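Side-chain contacts in xyloglucan-specific endo-beta-1,4-glucanase (Uncultured bacterium, PDB 4W88), which hydrolyses internal beta-1,4-glucosidic bonds of xyloglucan as an endo-glucanase of glycoside hydrolase family 5: residues Ile60-Ala65 and Ala78-Arg83; Tyr90-Gly95 and Lys136-Lys141. The protein carries 1 engineered substitution. One frame throughout, in Å; residues are numbered along the deposited sequence.

How the contacts relate
From the N terminus, the chain runs up barrel strand 57-60, through the loop carrying 60-65, and into helix 78-92, whose first residues form the other half of contact 1; that contact closes a short loop of twelve intervening residues. The helix then descends to 90-95, where contact 2 opens. Forty residues later, after strand 97-101 and helix 117-134, the chain returns at 136-141 and closes the second, larger loop. The two contacts stand in series, neither nesting nor crossing, with centres about 17 Å apart. Helix 78-92 serves both, tying the strand-to-helix loop at its start to the helix-to-strand loop at its end.

Contact 1. Residues Ile60-Ala65 and Ala78-Arg83; sequences IPVTFA and ADWLAR
W80, from the first turns of helix 78-92, drives its indole into the loop that leaves strand 57-60, meeting V62, T63 and F64. The setting is one beta-alpha unit of the TIM barrel typical of family 5 glycoside hydrolases, and the loop lies past the C-terminal end of its strand. The tight part is a three-way junction of side chains. In W80, CG stands anti to the backbone N (chi1 -175°), which carries the indole to V62 and F64. On the loop side, V62 CG1 touches W80 NE1 at 3.7 Å and W80 CZ2 at 3.9 Å, the two side chains sliding past each other in opposite directions. The same methyl lies 3.4 Å above one face of the F64 ring, offset toward its rim, and thus touches both aromatic groups. The F64 ring and the five-membered ring of W80 have their planes at 85°. Further round the indole, T63 O approaches W80 CZ2 at 3.8 Å. The loop itself is pinned by polar bonds to residues beyond these segments: D101 accepts from V62 N, E105 from F64 N, and T63 OG1 is bonded to D23 O and H104 N. H67 stacks on the W80 ring. The looser side is at L81, which is partly exposed and leans on L131 and A134 of helix 117-134; its side chain comes no closer than 5.6 Å to any atom of 60-65. W80 contributes the largest share of the surface buried in this contact, and the edge of its indole receives F64 CD1 in the ring plane, 3.7 Å from W80 NE1.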
ATOM      1  N   ILE A  60      -1.379  -2.080  -6.653  1.00 13.63           N
ATOM      2  CA  ILE A  60      -0.380  -2.616  -7.542  1.00 15.22           C
ATOM      3  C   ILE A  60       0.933  -2.036  -7.116  1.00 14.34           C
ATOM      4  O   ILE A  60       1.323  -0.902  -7.500  1.00 15.94           O
ATOM      5  CB  ILE A  60      -0.689  -2.236  -8.993  1.00 15.68           C
ATOM      6  CG1 ILE A  60      -2.094  -2.778  -9.396  1.00 16.84           C
ATOM      7  CG2 ILE A  60       0.367  -2.782  -9.951  1.00 16.51           C
ATOM      8  CD1 ILE A  60      -2.695  -2.282 -10.683  1.00 18.64           C
ATOM      9  N   PRO A  61       1.627  -2.762  -6.232  1.00 13.39           N
ATOM     10  CA  PRO A  61       2.936  -2.258  -5.808  1.00 13.67           C
ATOM     11  C   PRO A  61       3.950  -2.448  -6.914  1.00 13.04           C
ATOM     12  O   PRO A  61       4.005  -3.499  -7.546  1.00 15.78           O
ATOM     13  CB  PRO A  61       3.255  -3.122  -4.614  1.00 16.11           C
ATOM     14  CG  PRO A  61       2.458  -4.361  -4.791  1.00 20.88           C
ATOM     15  CD  PRO A  61       1.232  -3.991  -5.540  1.00 14.97           C
ATOM     16  N   VAL A  62       4.776  -1.429  -7.108  1.00 14.66           N
ATOM     17  CA  VAL A  62       5.748  -1.440  -8.183  1.00 13.06           C
ATOM     18  C   VAL A  62       7.096  -0.908  -7.674  1.00 13.32           C
ATOM     19  O   VAL A  62       7.142   0.169  -7.081  1.00 14.47           O
ATOM     20  CB  VAL A  62       5.341  -0.591  -9.367  1.00 16.52           C
ATOM     21  CG1 VAL A  62       6.326  -0.733 -10.488  1.00 15.10           C
ATOM     22  CG2 VAL A  62       3.966  -0.984  -9.889  1.00 14.40           C
ATOM     23  N   THR A  63       8.177  -1.630  -7.942  1.00 14.63           N
ATOM     24  CA  THR A  63       9.499  -1.120  -7.610  1.00 15.45           C
ATOM     25  C   THR A  63      10.110  -0.688  -8.920  1.00 16.20           C
ATOM     26  O   THR A  63      10.292  -1.488  -9.860  1.00 16.89           O
ATOM     27  CB  THR A  63      10.426  -2.195  -6.913  1.00 15.47           C
ATOM     28  OG1 THR A  63       9.724  -2.647  -5.715  1.00 15.32           O
ATOM     29  CG2 THR A  63      11.746  -1.564  -6.533  1.00 16.26           C
ATOM     30  N   PHE A  64      10.482   0.585  -8.965  1.00 16.49           N
ATOM     31  CA  PHE A  64      10.986   1.157 -10.226  1.00 14.06           C
ATOM     32  C   PHE A  64      12.495   1.162 -10.333  1.00 16.71           C
ATOM     33  O   PHE A  64      13.013   1.142 -11.434  1.00 16.04           O
ATOM     34  CB  PHE A  64      10.468   2.583 -10.324  1.00 14.90           C
ATOM     35  CG  PHE A  64       9.007   2.619 -10.614  1.00 16.61           C
ATOM     36  CD1 PHE A  64       8.567   2.490 -11.951  1.00 15.42           C
ATOM     37  CD2 PHE A  64       8.077   2.730  -9.603  1.00 15.90           C
ATOM     38  CE1 PHE A  64       7.199   2.496 -12.225  1.00 15.25           C
ATOM     39  CE2 PHE A  64       6.682   2.700  -9.921  1.00 15.47           C
ATOM     40  CZ  PHE A  64       6.253   2.548 -11.246  1.00 16.82           C
ATOM     41  N   ALA A  65      13.183   1.215  -9.177  1.00 16.40           N
ATOM     42  CA  ALA A  65      14.604   1.457  -9.135  1.00 15.84           C
ATOM     43  C   ALA A  65      15.432   0.815 -10.289  1.00 16.83           C
ATOM     44  O   ALA A  65      16.187   1.524 -11.001  1.00 17.93           O
ATOM     45  CB  ALA A  65      15.198   1.050  -7.783  1.00 22.00           C
ATOM     46  N   ALA A  78      11.040   2.083 -21.163  1.00 19.23           N
ATOM     47  CA  ALA A  78       9.751   2.040 -21.843  1.00 21.24           C
ATOM     48  C   ALA A  78       9.030   0.730 -21.668  1.00 17.56           C
ATOM     49  O   ALA A  78       7.773   0.737 -21.532  1.00 19.53           O
ATOM     50  CB  ALA A  78       9.906   2.342 -23.330  1.00 25.20           C
ATOM     51  N   ASP A  79       9.741  -0.398 -21.718  1.00 20.21           N
ATOM     52  CA  ASP A  79       9.096  -1.684 -21.618  1.00 19.64           C
ATOM     53  C   ASP A  79       8.437  -1.889 -20.232  1.00 19.01           C
ATOM     54  O   ASP A  79       7.359  -2.478 -20.087  1.00 19.49           O
ATOM     55  CB  ASP A  79      10.108  -2.790 -21.890  1.00 22.04           C
ATOM     56  CG  ASP A  79      11.409  -2.764 -20.909  1.00 39.19           C
ATOM     57  OD1 ASP A  79      11.857  -1.855 -20.217  1.00 41.75           O
ATOM     58  OD2 ASP A  79      12.113  -3.768 -20.857  1.00 54.33           O
ATOM     59  N   TRP A  80       9.120  -1.409 -19.192  1.00 16.75           N
ATOM     60  CA  TRP A  80       8.620  -1.484 -17.846  1.00 17.76           C
ATOM     61  C   TRP A  80       7.402  -0.580 -17.645  1.00 16.11           C
ATOM     62  O   TRP A  80       6.352  -1.061 -17.110  1.00 16.60           O
ATOM     63  CB  TRP A  80       9.676  -1.149 -16.814  1.00 15.90           C
ATOM     64  CG  TRP A  80       9.240  -1.326 -15.425  1.00 17.40           C
ATOM     65  CD1 TRP A  80       9.039  -0.373 -14.485  1.00 17.73           C
ATOM     66  CD2 TRP A  80       8.982  -2.575 -14.786  1.00 16.25           C
ATOM     67  NE1 TRP A  80       8.679  -0.962 -13.296  1.00 16.60           N
ATOM     68  CE2 TRP A  80       8.634  -2.312 -13.474  1.00 15.18           C
ATOM     69  CE3 TRP A  80       9.011  -3.905 -15.230  1.00 14.77           C
ATOM     70  CZ2 TRP A  80       8.324  -3.324 -12.562  1.00 15.50           C
ATOM     71  CZ3 TRP A  80       8.754  -4.919 -14.350  1.00 17.36           C
ATOM     72  CH2 TRP A  80       8.438  -4.628 -13.002  1.00 20.16           C
ATOM     73  N   LEU A  81       7.496   0.670 -18.102  1.00 17.29           N
ATOM     74  CA  LEU A  81       6.329   1.501 -18.020  1.00 16.40           C
ATOM     75  C   LEU A  81       5.108   0.912 -18.774  1.00 15.70           C
ATOM     76  O   LEU A  81       3.977   0.950 -18.231  1.00 16.92           O
ATOM     77  CB  LEU A  81       6.648   2.883 -18.585  1.00 18.55           C
ATOM     78  CG  LEU A  81       5.518   3.916 -18.496  1.00 20.06           C
ATOM     79  CD1 LEU A  81       5.093   4.147 -17.093  1.00 21.45           C
ATOM     80  CD2 LEU A  81       6.018   5.244 -19.030  1.00 25.14           C
ATOM     81  N   ALA A  82       5.324   0.349 -19.956  1.00 17.16           N
ATOM     82  CA  ALA A  82       4.272  -0.329 -20.710  1.00 16.97           C
ATOM     83  C   ALA A  82       3.645  -1.483 -19.948  1.00 15.60           C
ATOM     84  O   ALA A  82       2.426  -1.619 -19.918  1.00 19.90           O
ATOM     85  CB  ALA A  82       4.729  -0.739 -22.069  1.00 20.03           C
ATOM     86  N   ARG A  83       4.474  -2.264 -19.262  1.00 17.25           N
ATOM     87  CA  ARG A  83       3.955  -3.389 -18.496  1.00 16.53           C
ATOM     88  C   ARG A  83       3.157  -2.974 -17.299  1.00 16.32           C
ATOM     89  O   ARG A  83       2.098  -3.516 -17.053  1.00 17.85           O
ATOM     90  CB  ARG A  83       5.084  -4.343 -18.110  1.00 17.34           C
ATOM     91  CG  ARG A  83       4.621  -5.552 -17.348  1.00 17.35           C
ATOM     92  CD  ARG A  83       3.537  -6.336 -18.099  1.00 17.95           C
ATOM     93  NE  ARG A  83       3.103  -7.433 -17.272  1.00 18.54           N
ATOM     94  CZ  ARG A  83       1.918  -8.044 -17.391  1.00 18.05           C
ATOM     95  NH1 ARG A  83       1.071  -7.716 -18.345  1.00 19.86           N
ATOM     96  NH2 ARG A  83       1.558  -8.943 -16.513  1.00 17.02           N
TER

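Contact 2. Residues Tyr90-Gly95 and Lys136-Lys141; sequences YAVNDG and KDYDEK
V92 and Y138, with G95 and K141, join the C-terminal end of helix 78-92 to the loop that precedes strand 142-145. G95, the first residue to leave helical phi/psi, has a positive phi in a Schellman motif at that end of the helix, and both segments lead into neighbouring parallel strands of the TIM barrel, 97-101 and 142-145, at their N-terminal ends. The apolar part is a single small patch near the surface. V92 CG2 meets the edge of the Y138 ring close to its plane, 3.8 Å from Y138 CD2 and 3.9 Å from Y138 CE2, and the two side chains cross at about a right angle. Beyond the pair, the Y138 ring also touches K85 and V88 of the same helix and makes an edge-to-face pair with F135, while its OH bonds to D89. The polar part has one bond across the contact, from K141 NZ to G95 O at 2.9 Å. The ammonium group comes in at a C=O...N angle of 123°, tilted 35° from the carbonyl plane. The K141 chain is extended beyond CG (chi2 -168°) and reaches across to the glycine, with K141 CD 3.6 Å from G95 O. With an alanine here, G95 O would probably lose its ammonium mate and a gap would open beside the glycine where the lysine chain now runs. Both segments also contain local turns. G95 N bonds to V92 O, closing a type I turn from V92 to G95; D94 N bonds to A91 O just before it. Across from it, D139 makes an Asx turn: its carboxylate, approached from above its plane, accepts from the backbone N-H of K141, with K141 N 3.0 Å from D139 OD1.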
ATOM      1  N   TYR A  90      -5.653  -3.973 -16.684  1.00 15.28           N
ATOM      2  CA  TYR A  90      -6.490  -5.116 -16.263  1.00 17.38           C
ATOM      3  C   TYR A  90      -7.588  -4.692 -15.248  1.00 17.38           C
ATOM      4  O   TYR A  90      -8.775  -5.074 -15.373  1.00 18.00           O
ATOM      5  CB  TYR A  90      -5.699  -6.222 -15.644  1.00 16.17           C
ATOM      6  CG  TYR A  90      -4.631  -6.904 -16.483  1.00 17.63           C
ATOM      7  CD1 TYR A  90      -4.789  -7.111 -17.843  1.00 17.41           C
ATOM      8  CD2 TYR A  90      -3.505  -7.402 -15.882  1.00 18.92           C
ATOM      9  CE1 TYR A  90      -3.801  -7.726 -18.600  1.00 17.23           C
ATOM     10  CE2 TYR A  90      -2.525  -8.031 -16.633  1.00 16.91           C
ATOM     11  CZ  TYR A  90      -2.627  -8.148 -17.965  1.00 18.70           C
ATOM     12  OH  TYR A  90      -1.636  -8.770 -18.672  1.00 19.29           O
ATOM     13  N   ALA A  91      -7.194  -3.847 -14.303  1.00 15.37           N
ATOM     14  CA  ALA A  91      -8.084  -3.364 -13.290  1.00 17.38           C
ATOM     15  C   ALA A  91      -9.089  -2.354 -13.853  1.00 18.91           C
ATOM     16  O   ALA A  91     -10.287  -2.370 -13.504  1.00 17.68           O
ATOM     17  CB  ALA A  91      -7.341  -2.799 -12.119  1.00 14.70           C
ATOM     18  N   VAL A  92      -8.609  -1.435 -14.645  1.00 16.32           N
ATOM     19  CA  VAL A  92      -9.504  -0.435 -15.359  1.00 15.90           C
ATOM     20  C   VAL A  92     -10.588  -1.152 -16.166  1.00 16.35           C
ATOM     21  O   VAL A  92     -11.734  -0.747 -16.142  1.00 17.87           O
ATOM     22  CB  VAL A  92      -8.716   0.555 -16.248  1.00 17.75           C
ATOM     23  CG1 VAL A  92      -9.650   1.501 -16.997  1.00 19.30           C
ATOM     24  CG2 VAL A  92      -7.695   1.373 -15.414  1.00 17.22           C
ATOM     25  N   ASN A  93     -10.215  -2.240 -16.818  1.00 17.35           N
ATOM     26  CA  ASN A  93     -11.156  -3.025 -17.633  1.00 18.28           C
ATOM     27  C   ASN A  93     -12.318  -3.575 -16.848  1.00 17.87           C
ATOM     28  O   ASN A  93     -13.346  -3.885 -17.409  1.00 20.34           O
ATOM     29  CB  ASN A  93     -10.457  -4.184 -18.363  1.00 20.12           C
ATOM     30  CG  ASN A  93      -9.561  -3.710 -19.495  1.00 18.34           C
ATOM     31  OD1 ASN A  93      -9.713  -2.621 -20.040  1.00 19.98           O
ATOM     32  ND2 ASN A  93      -8.599  -4.553 -19.847  1.00 19.06           N
ATOM     33  N   ASP A  94     -12.094  -3.734 -15.560  1.00 16.38           N
ATOM     34  CA  ASP A  94     -13.073  -4.287 -14.648  1.00 17.83           C
ATOM     35  C   ASP A  94     -13.739  -3.237 -13.748  1.00 17.73           C
ATOM     36  O   ASP A  94     -14.502  -3.563 -12.823  1.00 22.00           O
ATOM     37  CB  ASP A  94     -12.460  -5.396 -13.777  1.00 19.45           C
ATOM     38  CG  ASP A  94     -12.000  -6.634 -14.558  1.00 18.76           C
ATOM     39  OD1 ASP A  94     -12.092  -6.649 -15.784  1.00 20.57           O
ATOM     40  OD2 ASP A  94     -11.523  -7.623 -13.864  1.00 21.14           O
ATOM     41  N   GLY A  95     -13.424  -1.996 -13.969  1.00 18.44           N
ATOM     42  CA  GLY A  95     -14.046  -0.891 -13.216  1.00 17.41           C
ATOM     43  C   GLY A  95     -13.632  -0.775 -11.769  1.00 15.44           C
ATOM     44  O   GLY A  95     -14.377  -0.253 -10.895  1.00 17.37           O
ATOM     45  N   LYS A 136      -2.176  10.205 -17.040  1.00 19.89           N
ATOM     46  CA  LYS A 136      -2.870  11.484 -16.959  1.00 21.19           C
ATOM     47  C   LYS A 136      -4.402  11.376 -17.262  1.00 21.42           C
ATOM     48  O   LYS A 136      -5.197  12.096 -16.757  1.00 24.15           O
ATOM     49  CB  LYS A 136      -2.179  12.508 -17.904  1.00 25.70           C
ATOM     50  CG  LYS A 136      -2.769  13.852 -17.830  1.00 28.97           C
ATOM     51  CD  LYS A 136      -2.134  15.021 -18.561  1.00 39.02           C
ATOM     52  CE  LYS A 136      -1.179  14.594 -19.572  1.00 44.19           C
ATOM     53  NZ  LYS A 136      -0.686  15.849 -20.213  1.00 61.31           N
ATOM     54  N   ASP A 137      -4.760  10.568 -18.236  1.00 21.34           N
ATOM     55  CA  ASP A 137      -6.121  10.497 -18.757  1.00 22.82           C
ATOM     56  C   ASP A 137      -6.982   9.470 -18.011  1.00 19.80           C
ATOM     57  O   ASP A 137      -8.154   9.301 -18.312  1.00 23.79           O
ATOM     58  CB  ASP A 137      -6.090  10.153 -20.277  1.00 29.93           C
ATOM     59  CG  ASP A 137      -5.483  11.252 -21.102  1.00 29.74           C
ATOM     60  OD1 ASP A 137      -5.516  12.448 -20.700  1.00 34.25           O
ATOM     61  OD2 ASP A 137      -4.962  10.937 -22.186  1.00 41.37           O
ATOM     62  N   TYR A 138      -6.398   8.805 -17.015  1.00 19.50           N
ATOM     63  CA  TYR A 138      -7.110   7.756 -16.272  1.00 21.27           C
ATOM     64  C   TYR A 138      -8.038   8.440 -15.280  1.00 20.11           C
ATOM     65  O   TYR A 138      -7.727   9.528 -14.756  1.00 20.42           O
ATOM     66  CB  TYR A 138      -6.132   6.830 -15.573  1.00 18.98           C
ATOM     67  CG  TYR A 138      -5.452   5.811 -16.456  1.00 17.85           C
ATOM     68  CD1 TYR A 138      -4.699   6.224 -17.541  1.00 19.42           C
ATOM     69  CD2 TYR A 138      -5.603   4.457 -16.238  1.00 19.26           C
ATOM     70  CE1 TYR A 138      -4.029   5.336 -18.351  1.00 19.88           C
ATOM     71  CE2 TYR A 138      -4.944   3.552 -17.047  1.00 19.97           C
ATOM     72  CZ  TYR A 138      -4.222   4.001 -18.169  1.00 18.23           C
ATOM     73  OH  TYR A 138      -3.593   3.104 -19.001  1.00 20.21           O
ATOM     74  N   ASP A 139      -9.199   7.820 -15.032  1.00 19.30           N
ATOM     75  CA  ASP A 139     -10.217   8.430 -14.196  1.00 19.30           C
ATOM     76  C   ASP A 139      -9.937   8.373 -12.678  1.00 18.65           C
ATOM     77  O   ASP A 139      -8.850   7.931 -12.255  1.00 19.63           O
ATOM     78  CB  ASP A 139     -11.608   7.896 -14.590  1.00 21.52           C
ATOM     79  CG  ASP A 139     -11.912   6.530 -14.041  1.00 22.90           C
ATOM     80  OD1 ASP A 139     -11.205   6.023 -13.128  1.00 22.60           O
ATOM     81  OD2 ASP A 139     -12.892   5.967 -14.614  1.00 27.31           O
ATOM     82  N   GLU A 140     -10.891   8.918 -11.904  1.00 19.83           N
ATOM     83  CA  GLU A 140     -10.687   9.133 -10.499  1.00 20.03           C
ATOM     84  C   GLU A 140     -10.600   7.814  -9.648  1.00 14.09           C
ATOM     85  O   GLU A 140     -10.362   7.873  -8.410  1.00 19.01           O
ATOM     86  CB  GLU A 140     -11.806  10.041  -9.966  1.00 27.99           C
ATOM     87  CG  GLU A 140     -13.115   9.325  -9.633  1.00 28.64           C
ATOM     88  CD  GLU A 140     -13.951   8.721 -10.780  1.00 42.94           C
ATOM     89  OE1 GLU A 140     -13.788   9.170 -11.928  1.00 37.19           O
ATOM     90  OE2 GLU A 140     -14.793   7.755 -10.512  1.00 44.30           O
ATOM     91  N   LYS A 141     -10.937   6.683 -10.247  1.00 17.72           N
ATOM     92  CA  LYS A 141     -10.824   5.428  -9.567  1.00 16.71           C
ATOM     93  C   LYS A 141      -9.320   5.018  -9.403  1.00 15.96           C
ATOM     94  O   LYS A 141      -9.005   4.161  -8.553  1.00 17.23           O
ATOM     95  CB  LYS A 141     -11.556   4.328 -10.276  1.00 18.34           C
ATOM     96  CG  LYS A 141     -13.070   4.513 -10.432  1.00 21.36           C
ATOM     97  CD  LYS A 141     -13.834   3.256 -10.888  1.00 26.84           C
ATOM     98  CE  LYS A 141     -15.267   3.520 -11.201  1.00 42.97           C
ATOM     99  NZ  LYS A 141     -15.850   2.150 -11.327  1.00 49.96           N
TER